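Putative malic enzyme ((S)-malate:NAD+ oxidoreductase (decarboxylating)) (Streptococcus pyogenes, PDB 2A9F) probably catalyses the NAD-dependent oxidative decarboxylation of (S)-malate to pyruvate, using a divalent metal ion such as magnesium or manganese. Local coordinates at residues A[174-179]-A[348-353]; A[180-185]-A[304-309]. All blocks are in the same frame, centred on the assembly; numbering follows the deposited sequence.

Interaction 1: residues A[174-179]-A[348-353]; sequences AIFNSL and AAKGIA
Phe176 presents the edge of its ring to Ala349, and this approach shows how one aromatic can span two helices, set against two alanines and the aliphatic part of a lysine. The methyl CB of Ala349 lies near the ring plane, 3.6 Å from Phe176 CE1, and Ala349 O also sits in plane at the rim, 3.9 Å from Phe176 CD1. Lys350 approaches more slantwise, using carbon alone: its CG is 3.9 Å from Phe176 CE1, and beyond CG the chain runs extended. At the root of the aromatic side chain, Phe176 CB meets Ala353 CB at 4.2 Å, one helical turn on from Ala349.

The two segments belong to helices 162-180 and 342-354 of the NAD-binding, Rossmann-type domain; their local axes come within 8.9 Å and cross at -55°. Ala174, whose CB points away from helix 342-354, packs with Ile175 on Phe286 of strand 284-287. Helix 162-180 therefore packs between helix 342-354 and that strand of the sheet.

Asn177 meets Ala353 beside the phenylalanine. With CG anti to the carbonyl carbon (chi1 -85°), its amide is carried across to that alanine: ND2 of Asn177 comes 3.6 Å from Ala353 O, and OD1 3.8 Å from Ala353 CB. The hydrogen bond of ND2 goes to the backbone oxygen of Thr363, which ties this helix to a later loop. The Asn177 side chain lies about 12 Å from that of Asn320, predicted to bind (S)-malate, so the helix pair is near the probable substrate site without touching that residue.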
loop_
_atom_site.group_PDB
_atom_site.type_symbol
_atom_site.label_atom_id
_atom_site.label_comp_id
_atom_site.label_asym_id
_atom_site.label_seq_id
_atom_site.Cartn_x
_atom_site.Cartn_y
_atom_site.Cartn_z
ATOM N N ALA A 174 -4.217 32.060 6.526
ATOM C CA ALA A 174 -3.519 33.002 7.384
ATOM C C ALA A 174 -3.755 34.452 6.962
ATOM O O ALA A 174 -3.579 35.369 7.760
ATOM C CB ALA A 174 -2.034 32.697 7.394
ATOM N N ILE A 175 -4.140 34.682 5.712
ATOM C CA ILE A 175 -4.381 36.060 5.325
ATOM C C ILE A 175 -5.851 36.383 5.588
ATOM O O ILE A 175 -6.158 37.472 6.049
ATOM C CB ILE A 175 -3.994 36.379 3.828
ATOM C CG1 ILE A 175 -5.189 36.204 2.905
ATOM C CG2 ILE A 175 -2.838 35.505 3.365
ATOM C CD1 ILE A 175 -4.964 36.831 1.552
ATOM N N PHE A 176 -6.753 35.449 5.308
ATOM C CA PHE A 176 -8.168 35.697 5.572
ATOM C C PHE A 176 -8.260 36.274 6.988
ATOM O O PHE A 176 -8.987 37.245 7.252
ATOM C CB PHE A 176 -8.967 34.400 5.507
ATOM C CG PHE A 176 -9.210 33.900 4.121
ATOM C CD1 PHE A 176 -9.250 32.532 3.866
ATOM C CD2 PHE A 176 -9.425 34.787 3.071
ATOM C CE1 PHE A 176 -9.501 32.047 2.583
ATOM C CE2 PHE A 176 -9.676 34.316 1.779
ATOM C CZ PHE A 176 -9.713 32.943 1.535
ATOM N N ASN A 177 -7.501 35.672 7.895
ATOM C CA ASN A 177 -7.487 36.133 9.265
ATOM C C ASN A 177 -6.676 37.406 9.395
ATOM O O ASN A 177 -6.903 38.208 10.295
ATOM C CB ASN A 177 -6.938 35.044 10.186
ATOM C CG ASN A 177 -8.008 34.074 10.619
ATOM O OD1 ASN A 177 -9.188 34.265 10.314
ATOM N ND2 ASN A 177 -7.612 33.030 11.334
ATOM N N SER A 178 -5.722 37.592 8.495
ATOM C CA SER A 178 -4.924 38.801 8.527
ATOM C C SER A 178 -5.750 39.979 8.034
ATOM O O SER A 178 -5.618 41.081 8.547
ATOM C CB SER A 178 -3.666 38.630 7.689
ATOM O OG SER A 178 -2.655 38.058 8.495
ATOM N N LEU A 179 -6.606 39.737 7.047
ATOM C CA LEU A 179 -7.474 40.770 6.500
ATOM C C LEU A 179 -8.269 41.371 7.652
ATOM O O LEU A 179 -8.237 42.583 7.892
ATOM C CB LEU A 179 -8.439 40.157 5.485
ATOM C CG LEU A 179 -7.837 39.380 4.309
ATOM C CD1 LEU A 179 -8.944 38.865 3.406
ATOM C CD2 LEU A 179 -6.903 40.292 3.521
ATOM N N ALA A 348 -11.084 24.862 2.145
ATOM C CA ALA A 348 -10.261 24.420 3.261
ATOM C C ALA A 348 -9.674 25.610 4.007
ATOM O O ALA A 348 -9.607 25.610 5.234
ATOM C CB ALA A 348 -9.140 23.509 2.761
ATOM N N ALA A 349 -9.259 26.629 3.263
ATOM C CA ALA A 349 -8.666 27.818 3.868
ATOM C C ALA A 349 -9.633 28.585 4.755
ATOM O O ALA A 349 -9.243 29.095 5.804
ATOM C CB ALA A 349 -8.120 28.735 2.790
ATOM N N LYS A 350 -10.887 28.688 4.338
ATOM C CA LYS A 350 -11.870 29.400 5.153
ATOM C C LYS A 350 -12.146 28.602 6.420
ATOM O O LYS A 350 -12.160 29.158 7.518
ATOM C CB LYS A 350 -13.166 29.621 4.371
ATOM C CG LYS A 350 -13.097 30.765 3.367
ATOM C CD LYS A 350 -14.316 30.756 2.448
ATOM C CE LYS A 350 -14.266 31.909 1.450
ATOM N NZ LYS A 350 -15.392 31.857 0.482
ATOM N N GLY A 351 -12.348 27.294 6.249
ATOM C CA GLY A 351 -12.597 26.408 7.376
ATOM C C GLY A 351 -11.496 26.601 8.392
ATOM O O GLY A 351 -11.747 26.883 9.567
ATOM N N ILE A 352 -10.259 26.466 7.939
ATOM C CA ILE A 352 -9.127 26.663 8.825
ATOM C C ILE A 352 -9.280 28.035 9.486
ATOM O O ILE A 352 -9.078 28.183 10.696
ATOM C CB ILE A 352 -7.792 26.614 8.035
ATOM C CG1 ILE A 352 -7.494 25.184 7.604
ATOM C CG2 ILE A 352 -6.655 27.176 8.874
ATOM C CD1 ILE A 352 -6.057 24.985 7.142
ATOM N N ALA A 353 -9.642 29.033 8.686
ATOM C CA ALA A 353 -9.815 30.394 9.195
ATOM C C ALA A 353 -10.849 30.466 10.312
ATOM O O ALA A 353 -10.616 31.108 11.322
ATOM C CB ALA A 353 -10.207 31.354 8.048
#

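Interaction 2: residues A[180-185]-A[304-309]; sequences KLLKKS and GAYIVG
The least usual feature is the conformation of Leu181 where it meets Ile307: leucine seldom places CG between the backbone N and the carbonyl carbon, as here with chi1 67°. This crowded position comes just as the chain leaves helix 162-180, and it sends the isobutyl group across toward segment 304-309. Ile307 reaches back from its strand, and the two side chains meet tip to tip. Leu181 CD2 stands 3.9 Å from Ile307 CD1, and Leu181 CG is almost as near to that methyl.

Tyr306 adds a flat partner. Its CG is anti to the backbone N (chi1 -180°), which swings the ring over to the turn, where Leu181 CG lies 4.0 Å from Tyr306 CE2 and the two side chains pass at a slant. The phenol oxygen Tyr306 OH lies 3.5 Å from Leu181 O.

In the Rossmann-type domain, strand 307-310 is, within this chain, an outermost strand of the mixed sheet, next to 284-287, and segment 180-185 is the loop taking the chain from helix 162-180 toward strand 190-194. The contact joins the end of that helix and the following loop to the outermost strand. Arg282, just ahead of strand 284-287, makes a cation-pi interaction with the Tyr306 ring, while Ile307 also packs on Val284.

Leu182 slides past Tyr306 in the opposite sense, bringing CD1 obliquely to the CD2 and CE2 side of the ring; the modelled carbons are too close there, so the exact spacing is doubtful. The same doubt attaches to the 4.3 Å between Leu182 CD1 and Ile307 CD1. A backbone bond from Lys183 N to Lys180 O, 3.3 Å long, closes the turn that carries the two leucines.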
loop_
_atom_site.group_PDB
_atom_site.type_symbol
_atom_site.label_atom_id
_atom_site.label_comp_id
_atom_site.label_asym_id
_atom_site.label_seq_id
_atom_site.Cartn_x
_atom_site.Cartn_y
_atom_site.Cartn_z
ATOM N N LYS A 180 -8.969 40.494 8.370
ATOM C CA LYS A 180 -9.799 40.864 9.514
ATOM C C LYS A 180 -9.212 41.898 10.476
ATOM O O LYS A 180 -9.820 42.954 10.693
ATOM C CB LYS A 180 -10.166 39.614 10.313
ATOM C CG LYS A 180 -11.104 38.668 9.605
ATOM C CD LYS A 180 -12.446 39.321 9.322
ATOM C CE LYS A 180 -13.472 38.288 8.869
ATOM N NZ LYS A 180 -13.768 37.259 9.927
ATOM N N LEU A 181 -8.049 41.600 11.057
ATOM C CA LEU A 181 -7.441 42.514 12.020
ATOM C C LEU A 181 -6.704 43.694 11.417
ATOM O O LEU A 181 -5.815 44.269 12.045
ATOM C CB LEU A 181 -6.518 41.757 12.985
ATOM C CG LEU A 181 -5.226 41.087 12.522
ATOM C CD1 LEU A 181 -4.583 40.324 13.690
ATOM C CD2 LEU A 181 -5.535 40.144 11.386
ATOM N N LEU A 182 -7.079 44.056 10.197
ATOM C CA LEU A 182 -6.482 45.197 9.517
ATOM C C LEU A 182 -7.615 46.115 9.068
ATOM O O LEU A 182 -7.428 47.319 8.884
ATOM C CB LEU A 182 -5.654 44.735 8.310
ATOM C CG LEU A 182 -4.136 44.838 8.506
ATOM C CD1 LEU A 182 -3.736 44.044 9.733
ATOM C CD2 LEU A 182 -3.401 44.330 7.281
ATOM N N LYS A 183 -8.797 45.519 8.919
ATOM C CA LYS A 183 -10.002 46.218 8.493
ATOM C C LYS A 183 -9.978 46.495 7.005
ATOM O O LYS A 183 -10.503 47.508 6.550
ATOM C CB LYS A 183 -10.172 47.537 9.257
ATOM C CG LYS A 183 -11.097 47.454 10.467
ATOM C CD LYS A 183 -10.607 46.447 11.497
ATOM C CE LYS A 183 -11.486 46.470 12.740
ATOM N NZ LYS A 183 -12.911 46.186 12.421
ATOM N N LYS A 184 -9.371 45.592 6.248
ATOM C CA LYS A 184 -9.289 45.749 4.803
ATOM C C LYS A 184 -9.935 44.539 4.132
ATOM O O LYS A 184 -10.175 43.533 4.780
ATOM C CB LYS A 184 -7.820 45.864 4.391
ATOM C CG LYS A 184 -7.037 46.878 5.217
ATOM C CD LYS A 184 -5.541 46.918 4.865
ATOM C CE LYS A 184 -4.794 47.929 5.736
ATOM N NZ LYS A 184 -3.321 47.914 5.527
ATOM N N SER A 185 -10.233 44.640 2.844
ATOM C CA SER A 185 -10.818 43.509 2.131
ATOM C C SER A 185 -9.733 42.860 1.274
ATOM O O SER A 185 -8.599 43.347 1.209
ATOM C CB SER A 185 -11.975 43.959 1.233
ATOM O OG SER A 185 -12.541 42.860 0.534
ATOM N N GLY A 304 8.886 47.413 11.123
ATOM C CA GLY A 304 7.593 48.068 11.046
ATOM C C GLY A 304 6.455 47.179 10.587
ATOM O O GLY A 304 5.361 47.667 10.297
ATOM N N ALA A 305 6.702 45.874 10.528
ATOM C CA ALA A 305 5.680 44.928 10.098
ATOM C C ALA A 305 4.625 44.750 11.179
ATOM O O ALA A 305 4.932 44.823 12.368
ATOM C CB ALA A 305 6.317 43.589 9.765
ATOM N N TYR A 306 3.383 44.519 10.762
ATOM C CA TYR A 306 2.287 44.319 11.704
ATOM C C TYR A 306 2.041 42.831 11.971
ATOM O O TYR A 306 1.581 42.443 13.050
ATOM C CB TYR A 306 1.007 44.952 11.164
ATOM C CG TYR A 306 -0.178 44.789 12.086
ATOM C CD1 TYR A 306 -0.218 45.435 13.322
ATOM C CD2 TYR A 306 -1.264 44.000 11.718
ATOM C CE1 TYR A 306 -1.313 45.306 14.171
ATOM C CE2 TYR A 306 -2.367 43.862 12.557
ATOM C CZ TYR A 306 -2.386 44.518 13.784
ATOM O OH TYR A 306 -3.482 44.386 14.614
ATOM N N ILE A 307 2.337 42.006 10.971
ATOM C CA ILE A 307 2.162 40.565 11.087
ATOM C C ILE A 307 3.299 39.842 10.381
ATOM O O ILE A 307 3.749 40.257 9.313
ATOM C CB ILE A 307 0.825 40.103 10.471
ATOM C CG1 ILE A 307 -0.350 40.773 11.192
ATOM C CG2 ILE A 307 0.712 38.597 10.572
ATOM C CD1 ILE A 307 -1.731 40.333 10.696
ATOM N N VAL A 308 3.773 38.767 11.001
ATOM C CA VAL A 308 4.849 37.970 10.434
ATOM C C VAL A 308 4.593 36.488 10.642
ATOM O O VAL A 308 4.269 36.044 11.738
ATOM C CB VAL A 308 6.198 38.290 11.066
ATOM C CG1 VAL A 308 7.261 37.413 10.444
ATOM C CG2 VAL A 308 6.534 39.747 10.863
ATOM N N GLY A 309 4.744 35.727 9.571
ATOM C CA GLY A 309 4.532 34.302 9.655
ATOM C C GLY A 309 5.608 33.602 8.873
ATOM O O GLY A 309 6.096 34.126 7.881
#

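Overall arrangement
Both contacts lie in the NAD-binding domain, their centres 13 Å apart, and follow one stretch of chain as it leaves helix 162-180: interaction 1 uses its last turns, interaction 2 its end and the loop beyond. In chain order the segments run 174-179, 180-185, 304-309, 348-353, so interaction 2 nests inside the loop closed by interaction 1. They meet directly, Ser178 OG packing against Ile307 CD1. A single helix is thus held against helix 342-354 and, farther from the chain's centre, against edge strand 307-310 of the mixed sheet. Thr363 links the two as well, bonding Asn177 and touching Leu181.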